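Long-range contacts in tyrosinase (Burkholderia thailandensis, PDB 5ZRD), which probably oxidises monophenols to catechols and on to quinones at a dinuclear copper centre, remaining active at acidic pH: residues A[53-57]-A[93-97]; A[75-79]-A[354-358]; A[84-89]-A[367-373]; A[248-252]-A[340-346]. All blocks are in the same frame, centred on the assembly; numbering follows the deposited sequence.

Interaction 1: A[53-57]-A[93-97]; sequences LGGYH and WHRMY. With CU (copper (II) ion), chain J; O (oxygen atom), chain L.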
loop_
_atom_site.group_PDB
_atom_site.type_symbol
_atom_site.label_atom_id
_atom_site.label_comp_id
_atom_site.label_asym_id
_atom_site.label_seq_id
_atom_site.Cartn_x
_atom_site.Cartn_y
_atom_site.Cartn_z
ATOM N N LEU A 53 4.794 26.428 18.108
ATOM C CA LEU A 53 5.970 25.994 18.890
ATOM C C LEU A 53 5.611 24.727 19.661
ATOM O O LEU A 53 6.313 23.749 19.520
ATOM C CB LEU A 53 6.421 27.091 19.861
ATOM C CG LEU A 53 7.254 28.232 19.269
ATOM C CD1 LEU A 53 7.351 29.394 20.258
ATOM C CD2 LEU A 53 8.653 27.748 18.898
ATOM N N GLY A 54 4.531 24.772 20.449
ATOM C CA GLY A 54 4.044 23.593 21.177
ATOM C C GLY A 54 3.727 22.461 20.229
ATOM O O GLY A 54 3.997 21.294 20.530
ATOM N N GLY A 55 3.175 22.807 19.062
ATOM C CA GLY A 55 2.882 21.831 17.961
ATOM C C GLY A 55 4.115 21.166 17.361
ATOM O O GLY A 55 3.995 20.086 16.747
ATOM N N TYR A 56 5.302 21.758 17.527
ATOM C CA TYR A 56 6.502 21.147 16.914
ATOM C C TYR A 56 6.840 19.803 17.599
ATOM O O TYR A 56 7.319 18.872 16.927
ATOM C CB TYR A 56 7.697 22.118 16.944
ATOM C CG TYR A 56 7.536 23.366 16.100
ATOM C CD1 TYR A 56 6.951 23.310 14.839
ATOM C CD2 TYR A 56 8.003 24.598 16.531
ATOM C CE1 TYR A 56 6.814 24.428 14.038
ATOM C CE2 TYR A 56 7.866 25.733 15.744
ATOM C CZ TYR A 56 7.246 25.649 14.509
ATOM O OH TYR A 56 7.077 26.746 13.733
ATOM N N HIS A 57 6.559 19.691 18.909
ATOM C CA HIS A 57 6.969 18.588 19.737
ATOM C C HIS A 57 6.356 17.289 19.223
ATOM O O HIS A 57 7.060 16.322 18.906
ATOM C CB HIS A 57 6.549 18.847 21.195
ATOM C CG HIS A 57 7.183 17.904 22.148
ATOM N ND1 HIS A 57 6.510 16.840 22.679
ATOM C CD2 HIS A 57 8.451 17.832 22.605
ATOM C CE1 HIS A 57 7.326 16.170 23.462
ATOM N NE2 HIS A 57 8.527 16.746 23.411
ATOM N N TRP A 93 18.240 18.189 20.933
ATOM C CA TRP A 93 17.020 18.608 20.262
ATOM C C TRP A 93 16.233 19.491 21.210
ATOM O O TRP A 93 15.757 20.546 20.774
ATOM C CB TRP A 93 16.164 17.445 19.763
ATOM C CG TRP A 93 15.003 17.922 18.956
ATOM C CD1 TRP A 93 14.994 18.158 17.612
ATOM C CD2 TRP A 93 13.706 18.307 19.450
ATOM N NE1 TRP A 93 13.765 18.619 17.229
ATOM C CE2 TRP A 93 12.963 18.751 18.337
ATOM C CE3 TRP A 93 13.110 18.335 20.714
ATOM C CZ2 TRP A 93 11.657 19.210 18.444
ATOM C CZ3 TRP A 93 11.816 18.789 20.822
ATOM C CH2 TRP A 93 11.101 19.212 19.698
ATOM N N HIS A 94 16.078 19.034 22.458
ATOM C CA HIS A 94 15.282 19.811 23.409
ATOM C C HIS A 94 16.020 21.097 23.758
ATOM O O HIS A 94 15.370 22.068 24.040
ATOM C CB HIS A 94 14.908 19.029 24.661
ATOM C CG HIS A 94 13.914 17.983 24.355
ATOM N ND1 HIS A 94 14.278 16.834 23.766
ATOM C CD2 HIS A 94 12.568 17.950 24.492
ATOM C CE1 HIS A 94 13.198 16.105 23.536
ATOM N NE2 HIS A 94 12.134 16.757 24.001
ATOM N N ARG A 95 17.353 21.103 23.704
ATOM C CA ARG A 95 18.105 22.336 23.937
ATOM C C ARG A 95 17.659 23.389 22.924
ATOM O O ARG A 95 17.407 24.532 23.305
ATOM C CB ARG A 95 19.619 22.100 23.841
ATOM C CG ARG A 95 20.493 23.352 23.917
ATOM C CD ARG A 95 21.935 22.992 24.236
ATOM N NE ARG A 95 22.105 22.691 25.650
ATOM C CZ ARG A 95 23.214 22.248 26.228
ATOM N NH1 ARG A 95 24.317 22.096 25.515
ATOM N NH2 ARG A 95 23.213 22.017 27.533
ATOM N N MET A 96 17.582 23.000 21.663
ATOM C CA MET A 96 17.236 23.923 20.645
ATOM C C MET A 96 15.750 24.292 20.761
ATOM O O MET A 96 15.359 25.463 20.507
ATOM C CB MET A 96 17.543 23.357 19.263
ATOM C CG MET A 96 19.029 23.294 18.987
ATOM S SD MET A 96 19.876 24.856 19.331
ATOM C CE MET A 96 18.857 25.943 18.329
ATOM N N TYR A 97 14.931 23.327 21.180
ATOM C CA TYR A 97 13.488 23.572 21.292
ATOM C C TYR A 97 13.260 24.699 22.282
ATOM O O TYR A 97 12.494 25.633 22.003
ATOM C CB TYR A 97 12.727 22.315 21.710
ATOM C CG TYR A 97 11.217 22.355 21.649
ATOM C CD1 TYR A 97 10.516 23.247 20.850
ATOM C CD2 TYR A 97 10.479 21.436 22.366
ATOM C CE1 TYR A 97 9.130 23.236 20.769
ATOM C CE2 TYR A 97 9.103 21.378 22.267
ATOM C CZ TYR A 97 8.426 22.285 21.476
ATOM O OH TYR A 97 7.074 22.235 21.421
HETATM CU CU CU J . 10.194 15.800 24.001
HETATM O O O L . 9.806 15.100 26.345
#
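H57 and Y97 meet between two nearly antiparallel helices, 53-57 and 93-97, whose short axes come no closer than 11.9 Å. Long side chains bridge that gap. H57 starts with its CB 3.4 Å from Y97 OH. Its CG is anti to the backbone N (chi1 -168°), which carries the ring across the end of Y97 towards the copper. CG lies 4.0 Å and CD2 3.6 Å from Y97 CE2, and CD2 also approaches W93 CZ3. The H57 and Y97 rings meet rim to rim with their planes 12° apart. CE1 is on the side of the oxygen atom, 4.0 Å from it. At the tip, H57 NE2 binds the copper at 2.0 Å. H94 NE2 binds the same ion at 2.2 Å, from the other helix, and H85 adds a third histidine. This is one half of the type 3 dicopper centre of tyrosinases, built on a helical bundle. H94 is held at two places: its ND1 is hydrogen-bonded to F90 O, and W93 CE3 sits over the centre of one ring face. Y97 OH donates to L53 O at 2.5 Å. Y56 N reaches that carbonyl from the opposite face of its plane, so L53 O accepts two bonds. The Y97 side chain fills a hole among L53, G54, Y56 and H57.

Interaction 2: A[75-79]-A[354-358]; sequences IYPYW and SQGPT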
loop_
_atom_site.group_PDB
_atom_site.type_symbol
_atom_site.label_atom_id
_atom_site.label_comp_id
_atom_site.label_asym_id
_atom_site.label_seq_id
_atom_site.Cartn_x
_atom_site.Cartn_y
_atom_site.Cartn_z
ATOM N N ILE A 75 4.860 -3.710 9.637
ATOM C CA ILE A 75 4.672 -2.339 10.162
ATOM C C ILE A 75 5.721 -2.105 11.262
ATOM O O ILE A 75 6.221 -3.050 11.890
ATOM C CB ILE A 75 3.236 -2.135 10.712
ATOM C CG1 ILE A 75 2.923 -0.662 10.979
ATOM C CG2 ILE A 75 3.000 -2.980 11.963
ATOM C CD1 ILE A 75 1.432 -0.359 11.215
ATOM N N TYR A 76 6.006 -0.838 11.489
ATOM C CA TYR A 76 7.008 -0.408 12.391
ATOM C C TYR A 76 6.580 0.960 12.904
ATOM O O TYR A 76 5.916 1.700 12.188
ATOM C CB TYR A 76 8.380 -0.353 11.705
ATOM C CG TYR A 76 8.479 0.644 10.578
ATOM C CD1 TYR A 76 8.722 1.980 10.818
ATOM C CD2 TYR A 76 8.386 0.247 9.256
ATOM C CE1 TYR A 76 8.832 2.903 9.785
ATOM C CE2 TYR A 76 8.494 1.158 8.206
ATOM C CZ TYR A 76 8.716 2.493 8.466
ATOM O OH TYR A 76 8.828 3.403 7.445
ATOM N N PRO A 77 6.921 1.252 14.157
ATOM C CA PRO A 77 6.526 2.494 14.798
ATOM C C PRO A 77 7.310 3.680 14.235
ATOM O O PRO A 77 8.435 3.501 13.852
ATOM C CB PRO A 77 6.879 2.295 16.275
ATOM C CG PRO A 77 7.972 1.239 16.252
ATOM C CD PRO A 77 7.632 0.353 15.072
ATOM N N TYR A 78 6.697 4.853 14.186
ATOM C CA TYR A 78 7.347 6.085 13.752
ATOM C C TYR A 78 6.711 7.249 14.516
ATOM O O TYR A 78 5.675 7.055 15.158
ATOM C CB TYR A 78 7.241 6.269 12.236
ATOM C CG TYR A 78 5.859 6.606 11.730
ATOM C CD1 TYR A 78 4.925 5.611 11.485
ATOM C CD2 TYR A 78 5.494 7.913 11.465
ATOM C CE1 TYR A 78 3.667 5.907 10.985
ATOM C CE2 TYR A 78 4.232 8.229 10.985
ATOM C CZ TYR A 78 3.311 7.223 10.740
ATOM O OH TYR A 78 2.059 7.535 10.285
ATOM N N TRP A 79 7.341 8.427 14.442
ATOM C CA TRP A 79 6.848 9.609 15.171
ATOM C C TRP A 79 6.563 10.751 14.198
ATOM O O TRP A 79 7.471 11.168 13.435
ATOM C CB TRP A 79 7.874 10.059 16.206
ATOM C CG TRP A 79 7.419 11.142 17.121
ATOM C CD1 TRP A 79 8.075 12.312 17.372
ATOM C CD2 TRP A 79 6.250 11.142 17.960
ATOM N NE1 TRP A 79 7.379 13.053 18.295
ATOM C CE2 TRP A 79 6.255 12.357 18.673
ATOM C CE3 TRP A 79 5.196 10.256 18.188
ATOM C CZ2 TRP A 79 5.258 12.679 19.605
ATOM C CZ3 TRP A 79 4.213 10.579 19.109
ATOM C CH2 TRP A 79 4.242 11.775 19.806
ATOM N N SER A 354 13.317 3.192 19.410
ATOM C CA SER A 354 12.329 3.679 20.354
ATOM C C SER A 354 11.049 4.169 19.635
ATOM O O SER A 354 10.285 3.361 19.140
ATOM C CB SER A 354 12.974 4.719 21.223
ATOM O OG SER A 354 12.134 5.006 22.326
ATOM N N GLN A 355 10.809 5.476 19.598
ATOM C CA GLN A 355 9.636 6.119 18.982
ATOM C C GLN A 355 9.593 5.918 17.456
ATOM O O GLN A 355 8.541 6.057 16.847
ATOM C CB GLN A 355 9.671 7.626 19.271
ATOM C CG GLN A 355 10.763 8.392 18.533
ATOM C CD GLN A 355 10.735 9.856 18.861
ATOM O OE1 GLN A 355 9.934 10.346 19.680
ATOM N NE2 GLN A 355 11.643 10.564 18.222
ATOM N N GLY A 356 10.740 5.649 16.828
ATOM C CA GLY A 356 10.781 5.493 15.394
ATOM C C GLY A 356 11.064 6.821 14.730
ATOM O O GLY A 356 11.174 7.826 15.408
ATOM N N PRO A 357 11.205 6.821 13.398
ATOM C CA PRO A 357 11.701 7.963 12.680
ATOM C C PRO A 357 10.750 9.164 12.689
ATOM O O PRO A 357 9.524 9.046 12.603
ATOM C CB PRO A 357 11.937 7.451 11.258
ATOM C CG PRO A 357 11.165 6.153 11.176
ATOM C CD PRO A 357 11.159 5.599 12.579
ATOM N N THR A 358 11.353 10.329 12.847
ATOM C CA THR A 358 10.652 11.585 12.774
ATOM C C THR A 358 10.516 11.973 11.290
ATOM O O THR A 358 11.143 11.358 10.448
ATOM C CB THR A 358 11.371 12.652 13.600
ATOM O OG1 THR A 358 12.658 12.867 13.037
ATOM C CG2 THR A 358 11.533 12.303 15.064
#
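W79 and P357 supply the hydrogen bond that joins these two irregular segments. W79 N donates to P357 O at 2.9 Å with a fairly straight N-H...O angle of 165°. The donor stands well above the carbonyl plane, not on a lone pair. Weaker CA-H...O contacts run on either side of it along the chain. G356 CA lies 3.4 Å from P77 O, and T358 CA lies 3.3 Å from W79 O. The backbones are pressed close at G356, whose CA is 3.9 Å from Y78 CA.

OE1 of Q355 lies over one face of the W79 indole, offset toward the rim. It is 3.6 Å from W79 CD1, and the amide plane is tilted 18° from the ring, so this is a nearly parallel amide-on-ring contact. With chi1 at -173° the indole points away from its own backbone N and reaches Q355. The place is the second shell of the copper site. Q355 OE1 accepts from ND1 of the copper ligand H85, and Q355 NE2 donates to C83 O. These two bonds fix the rotation of the amide and help to orient H85.

The apolar contacts centre on P357. P357 CD packs on Y78 CB at 4.0 Å, and P357 CG approaches the Y76 ring obliquely. T358 CG2 comes to the edge of the W79 ring. The tyrosine hydroxyls bond elsewhere: Y78 OH to D68 and the backbone N of R64, and Y76 OH to D74 O of the second subunit.

Interaction 3: A[84-89]-A[367-373]; sequences NHGNVL and LNLTTPL. With CU (copper (II) ion), chain J.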
loop_
_atom_site.group_PDB
_atom_site.type_symbol
_atom_site.label_atom_id
_atom_site.label_comp_id
_atom_site.label_asym_id
_atom_site.label_seq_id
_atom_site.Cartn_x
_atom_site.Cartn_y
_atom_site.Cartn_z
ATOM N N ASN A 84 12.826 14.407 19.496
ATOM C CA ASN A 84 13.667 13.214 19.600
ATOM C C ASN A 84 13.581 12.647 21.027
ATOM O O ASN A 84 13.865 13.366 22.000
ATOM C CB ASN A 84 15.119 13.523 19.242
ATOM C CG ASN A 84 15.361 13.534 17.757
ATOM O OD1 ASN A 84 15.389 12.476 17.152
ATOM N ND2 ASN A 84 15.464 14.716 17.160
ATOM N N HIS A 85 13.239 11.356 21.117
ATOM C CA HIS A 85 13.110 10.595 22.381
ATOM C C HIS A 85 13.683 9.192 22.224
ATOM O O HIS A 85 13.646 8.620 21.169
ATOM C CB HIS A 85 11.646 10.494 22.786
ATOM C CG HIS A 85 10.988 11.825 22.821
ATOM N ND1 HIS A 85 10.338 12.340 21.743
ATOM C CD2 HIS A 85 10.991 12.792 23.765
ATOM C CE1 HIS A 85 9.908 13.547 22.049
ATOM N NE2 HIS A 85 10.293 13.854 23.288
ATOM N N GLY A 86 14.230 8.661 23.282
ATOM C CA GLY A 86 14.889 7.384 23.245
ATOM C C GLY A 86 16.058 7.358 22.269
ATOM O O GLY A 86 16.416 6.267 21.779
ATOM N N ASN A 87 16.680 8.502 21.979
ATOM C CA ASN A 87 17.814 8.466 21.076
ATOM C C ASN A 87 18.802 9.581 21.437
ATOM O O ASN A 87 18.510 10.418 22.262
ATOM C CB ASN A 87 17.339 8.496 19.624
ATOM C CG ASN A 87 16.820 9.852 19.195
ATOM O OD1 ASN A 87 17.348 10.882 19.620
ATOM N ND2 ASN A 87 15.852 9.846 18.284
ATOM N N VAL A 88 19.981 9.581 20.819
ATOM C CA VAL A 88 21.078 10.465 21.299
ATOM C C VAL A 88 20.796 11.945 20.993
ATOM O O VAL A 88 21.486 12.824 21.501
ATOM C CB VAL A 88 22.435 10.035 20.711
ATOM C CG1 VAL A 88 22.863 8.690 21.275
ATOM C CG2 VAL A 88 22.405 9.983 19.189
ATOM N N LEU A 89 19.801 12.242 20.188
ATOM C CA LEU A 89 19.421 13.631 19.942
ATOM C C LEU A 89 18.480 14.149 21.039
ATOM O O LEU A 89 18.081 15.294 20.981
ATOM C CB LEU A 89 18.750 13.717 18.568
ATOM C CG LEU A 89 19.602 13.203 17.406
ATOM C CD1 LEU A 89 18.924 13.484 16.078
ATOM C CD2 LEU A 89 20.983 13.825 17.433
ATOM N N LEU A 367 21.598 8.532 13.283
ATOM C CA LEU A 367 21.571 9.786 13.983
ATOM C C LEU A 367 22.954 10.047 14.579
ATOM O O LEU A 367 23.538 9.150 15.230
ATOM C CB LEU A 367 20.529 9.731 15.106
ATOM C CG LEU A 367 19.145 9.253 14.697
ATOM C CD1 LEU A 367 18.193 9.205 15.893
ATOM C CD2 LEU A 367 18.583 10.159 13.628
ATOM N N ASN A 368 23.437 11.279 14.396
ATOM C CA ASN A 368 24.759 11.689 14.876
ATOM C C ASN A 368 24.775 13.217 15.125
ATOM O O ASN A 368 23.717 13.862 15.141
ATOM C CB ASN A 368 25.808 11.199 13.879
ATOM C CG ASN A 368 25.562 11.805 12.517
ATOM O OD1 ASN A 368 25.603 13.025 12.387
ATOM N ND2 ASN A 368 25.195 10.981 11.547
ATOM N N LEU A 369 25.947 13.812 15.342
ATOM C CA LEU A 369 26.023 15.247 15.769
ATOM C C LEU A 369 25.773 16.188 14.588
ATOM O O LEU A 369 25.604 17.395 14.779
ATOM C CB LEU A 369 27.394 15.532 16.390
ATOM C CG LEU A 369 27.700 14.734 17.657
ATOM C CD1 LEU A 369 29.197 14.655 17.905
ATOM C CD2 LEU A 369 26.980 15.318 18.855
ATOM N N THR A 370 25.733 15.596 13.395
ATOM C CA THR A 370 25.500 16.234 12.094
ATOM C C THR A 370 24.006 16.242 11.757
ATOM O O THR A 370 23.579 16.958 10.870
ATOM C CB THR A 370 26.351 15.484 11.046
ATOM O OG1 THR A 370 27.566 16.220 11.056
ATOM C CG2 THR A 370 25.810 15.402 9.637
ATOM N N THR A 371 23.213 15.402 12.419
ATOM C CA THR A 371 21.806 15.249 12.029
ATOM C C THR A 371 21.062 16.561 12.292
ATOM O O THR A 371 21.168 17.116 13.382
ATOM C CB THR A 371 21.147 14.061 12.744
ATOM O OG1 THR A 371 21.909 12.884 12.491
ATOM C CG2 THR A 371 19.734 13.807 12.278
ATOM N N PRO A 372 20.324 17.059 11.276
ATOM C CA PRO A 372 19.396 18.183 11.370
ATOM C C PRO A 372 18.457 18.016 12.576
ATOM O O PRO A 372 17.838 16.944 12.737
ATOM C CB PRO A 372 18.533 18.137 10.102
ATOM C CG PRO A 372 19.320 17.318 9.153
ATOM C CD PRO A 372 20.042 16.327 10.035
ATOM N N LEU A 373 18.389 19.035 13.414
ATOM C CA LEU A 373 17.418 19.067 14.511
ATOM C C LEU A 373 16.175 19.810 14.020
ATOM O O LEU A 373 15.924 20.924 14.439
ATOM C CB LEU A 373 18.041 19.751 15.736
ATOM C CG LEU A 373 19.277 19.036 16.289
ATOM C CD1 LEU A 373 19.981 19.856 17.346
ATOM C CD2 LEU A 373 18.895 17.682 16.830
HETATM CU CU CU J . 10.194 15.800 24.001
HETATM O O HOH W 1 15.944 15.457 14.247
#
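L89 and L367 carry the apolar part of this buried contact. L89 CD1 lies 4.1 Å from L367 CD2 and 3.9 Å from T371 CG2, and it also reaches L373 CD2. The other branch, CD2, packs on N368 O. L367 splits its methyls in the same way. Its CD2 faces L89, while CD1 touches the amide of N87, 3.4 Å from ND2, with the two side chains crossing at about a right angle.

No direct hydrogen bond joins the segments. Water 1 does so instead: it accepts from N84 ND2 and donates to P372 O at 2.8 Å.

The next shell fixes the polar groups. N87 ND2 donates to N84 OD1 at 2.9 Å, close to the N87 amide plane. N87 OD1 accepts from L89 N. The amide is used at both ends, which probably holds its orientation. CG of N87 lies between its backbone N and carbonyl carbon (chi1 73°), which turns OD1 back to L89 N. Within 367-373, N368 N donates to T371 OG1, and a type I turn runs from N368 to T371.

Next to N84, H85 NE2 binds copper at 2.1 Å. H85 CE1 is covalently linked to C83 SG, a Cys-His thioether like that of fungal tyrosinases. The N87 capping bond helps shape the turn leading into helix 90-108, which supplies the further copper ligand H94 of this type 3 site.

Interaction 4: A[248-252]-A[340-346]; sequences PNYTV and LDIIRNY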
loop_
_atom_site.group_PDB
_atom_site.type_symbol
_atom_site.label_atom_id
_atom_site.label_comp_id
_atom_site.label_asym_id
_atom_site.label_seq_id
_atom_site.Cartn_x
_atom_site.Cartn_y
_atom_site.Cartn_z
ATOM N N PRO A 248 28.718 8.035 32.502
ATOM C CA PRO A 248 30.119 8.108 32.093
ATOM C C PRO A 248 30.394 8.647 30.684
ATOM O O PRO A 248 31.530 8.947 30.379
ATOM C CB PRO A 248 30.613 6.645 32.124
ATOM C CG PRO A 248 29.358 5.821 31.878
ATOM C CD PRO A 248 28.271 6.611 32.601
ATOM N N ASN A 249 29.423 8.688 29.795
ATOM C CA ASN A 249 29.683 9.242 28.463
ATOM C C ASN A 249 28.365 9.827 27.933
ATOM O O ASN A 249 27.304 9.526 28.458
ATOM C CB ASN A 249 30.283 8.187 27.526
ATOM C CG ASN A 249 29.370 6.999 27.273
ATOM O OD1 ASN A 249 28.302 7.134 26.671
ATOM N ND2 ASN A 249 29.797 5.814 27.689
ATOM N N TYR A 250 28.439 10.620 26.883
ATOM C CA TYR A 250 27.302 11.313 26.342
ATOM C C TYR A 250 26.285 10.312 25.770
ATOM O O TYR A 250 25.094 10.473 25.945
ATOM C CB TYR A 250 27.696 12.324 25.262
ATOM C CG TYR A 250 26.474 12.946 24.644
ATOM C CD1 TYR A 250 25.715 13.863 25.344
ATOM C CD2 TYR A 250 26.007 12.534 23.407
ATOM C CE1 TYR A 250 24.529 14.378 24.831
ATOM C CE2 TYR A 250 24.823 13.031 22.880
ATOM C CZ TYR A 250 24.084 13.957 23.594
ATOM O OH TYR A 250 22.935 14.452 23.058
ATOM N N THR A 251 26.738 9.280 25.101
ATOM C CA THR A 251 25.776 8.334 24.526
ATOM C C THR A 251 24.799 7.839 25.609
ATOM O O THR A 251 23.589 7.915 25.397
ATOM C CB THR A 251 26.474 7.207 23.761
ATOM O OG1 THR A 251 27.291 7.796 22.744
ATOM C CG2 THR A 251 25.489 6.265 23.108
ATOM N N VAL A 252 25.276 7.411 26.777
ATOM C CA VAL A 252 24.385 6.772 27.714
ATOM C C VAL A 252 23.780 7.812 28.650
ATOM O O VAL A 252 22.748 7.540 29.277
ATOM C CB VAL A 252 25.078 5.638 28.478
ATOM C CG1 VAL A 252 25.597 4.610 27.499
ATOM C CG2 VAL A 252 26.172 6.118 29.420
ATOM N N LEU A 340 31.317 16.653 22.254
ATOM C CA LEU A 340 30.523 15.492 22.521
ATOM C C LEU A 340 31.003 14.415 21.555
ATOM O O LEU A 340 31.537 14.726 20.491
ATOM C CB LEU A 340 29.037 15.817 22.308
ATOM C CG LEU A 340 28.430 16.825 23.283
ATOM C CD1 LEU A 340 26.990 17.133 22.901
ATOM C CD2 LEU A 340 28.474 16.306 24.709
ATOM N N ASP A 341 30.809 13.174 21.934
ATOM C CA ASP A 341 31.001 12.088 21.017
ATOM C C ASP A 341 29.819 11.142 21.234
ATOM O O ASP A 341 29.208 11.123 22.281
ATOM C CB ASP A 341 32.345 11.404 21.292
ATOM C CG ASP A 341 32.538 11.067 22.770
ATOM O OD1 ASP A 341 32.971 11.944 23.551
ATOM O OD2 ASP A 341 32.254 9.933 23.163
ATOM N N ILE A 342 29.542 10.372 20.201
ATOM C CA ILE A 342 28.505 9.418 20.128
ATOM C C ILE A 342 29.122 8.111 19.642
ATOM O O ILE A 342 29.899 8.117 18.717
ATOM C CB ILE A 342 27.422 9.977 19.188
ATOM C CG1 ILE A 342 26.745 11.165 19.878
ATOM C CG2 ILE A 342 26.422 8.913 18.741
ATOM C CD1 ILE A 342 25.472 11.604 19.247
ATOM N N ILE A 343 28.822 6.998 20.300
ATOM C CA ILE A 343 29.327 5.700 19.846
ATOM C C ILE A 343 28.595 5.290 18.579
ATOM O O ILE A 343 27.400 5.047 18.631
ATOM C CB ILE A 343 29.132 4.652 20.943
ATOM C CG1 ILE A 343 30.017 4.969 22.147
ATOM C CG2 ILE A 343 29.341 3.251 20.400
ATOM C CD1 ILE A 343 29.483 4.398 23.447
ATOM N N ARG A 344 29.309 5.201 17.465
ATOM C CA ARG A 344 28.679 4.888 16.181
ATOM C C ARG A 344 27.910 3.561 16.291
ATOM O O ARG A 344 28.434 2.547 16.702
ATOM C CB ARG A 344 29.723 4.825 15.056
ATOM C CG ARG A 344 29.684 5.991 14.071
ATOM C CD ARG A 344 30.283 7.294 14.607
ATOM N NE ARG A 344 31.751 7.386 14.537
ATOM C CZ ARG A 344 32.447 8.437 14.077
ATOM N NH1 ARG A 344 33.769 8.453 14.175
ATOM N NH2 ARG A 344 31.823 9.469 13.533
ATOM N N ASN A 345 26.651 3.606 15.939
ATOM C CA ASN A 345 25.796 2.433 15.734
ATOM C C ASN A 345 25.400 1.782 17.060
ATOM O O ASN A 345 24.883 0.643 17.030
ATOM C CB ASN A 345 26.412 1.417 14.773
ATOM C CG ASN A 345 26.364 1.879 13.323
ATOM O OD1 ASN A 345 25.340 2.350 12.866
ATOM N ND2 ASN A 345 27.443 1.711 12.574
ATOM N N TYR A 346 25.639 2.472 18.180
ATOM C CA TYR A 346 25.137 2.043 19.467
ATOM C C TYR A 346 23.611 2.199 19.493
ATOM O O TYR A 346 23.080 3.121 18.937
ATOM C CB TYR A 346 25.766 2.838 20.612
ATOM C CG TYR A 346 25.807 2.115 21.938
ATOM C CD1 TYR A 346 26.740 1.132 22.172
ATOM C CD2 TYR A 346 24.956 2.447 22.993
ATOM C CE1 TYR A 346 26.839 0.493 23.401
ATOM C CE2 TYR A 346 25.006 1.781 24.214
ATOM C CZ TYR A 346 25.953 0.784 24.410
ATOM O OH TYR A 346 26.088 0.128 25.603
HETATM O O HOH W 2 31.183 11.352 26.040
HETATM O O HOH W 3 29.458 8.654 23.825
#
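T251 and I343 meet through a hydroxyl placed by its torsion: OG1 is anti to the carbonyl carbon (chi1 -57°), facing the 340-346 backbone. I343 N donates to it at 3.0 Å, with an N-H...O angle of 160°. Water 3 links T251 OG1, at 2.6 Å, with D341 O. The Y250 ring extends away from its own backbone N (chi1 175°) and so comes to lie alongside I342 and against L340.

L340 CD1 stands over one face of the Y250 ring, 4.2 Å from its centroid, as a CH-pi contact. L340 CD2 touches Y250 CD1 at 3.7 Å. I342 CG1 and D341 O lie at the ring edge. The methyl of T251 packs on Y346 CD2 at 3.9 Å, and Y346 also packs on V261 of the second subunit.

Polar links also hold the helix start. N249 is the N-cap, and its OD1 accepts from V252 N at 3.0 Å. Water 2 accepts from Y250 N and donates to D341 OD1. The 340-346 segment thus runs past the first turn of helix 250-254 and bonds to it directly and through water. A type II turn from I343 to Y346 ends it.

Y250 reaches helices 90-108 and 315-334, touching P91, T92 and W330, and its OH bonds to V88 O. V252 and Y346 both pack on W262 of helix 256-265.

How the interactions relate
Interactions 1 and 3 are buried and share a copper ion, with H57, H94 and H85 as its ligands. Helix 90-108 supplies one side of interaction 1, and interaction 3 involves the loop just before it. Interactions 2 and 4 are partly buried and reach the second subunit, as does the N368 edge of interaction 3; interaction 1 does not. Interactions 2, 3 and 4 all draw on the chain after helix 315-334. Interaction 1 is mostly aromatic and metal-bound, interaction 2 mostly backbone and amide, interaction 3 leucines with one water bridge, and interaction 4 mixed, with two waters. Interaction 3 is touched by all three others. Interaction 4 touches neither 1 nor 2.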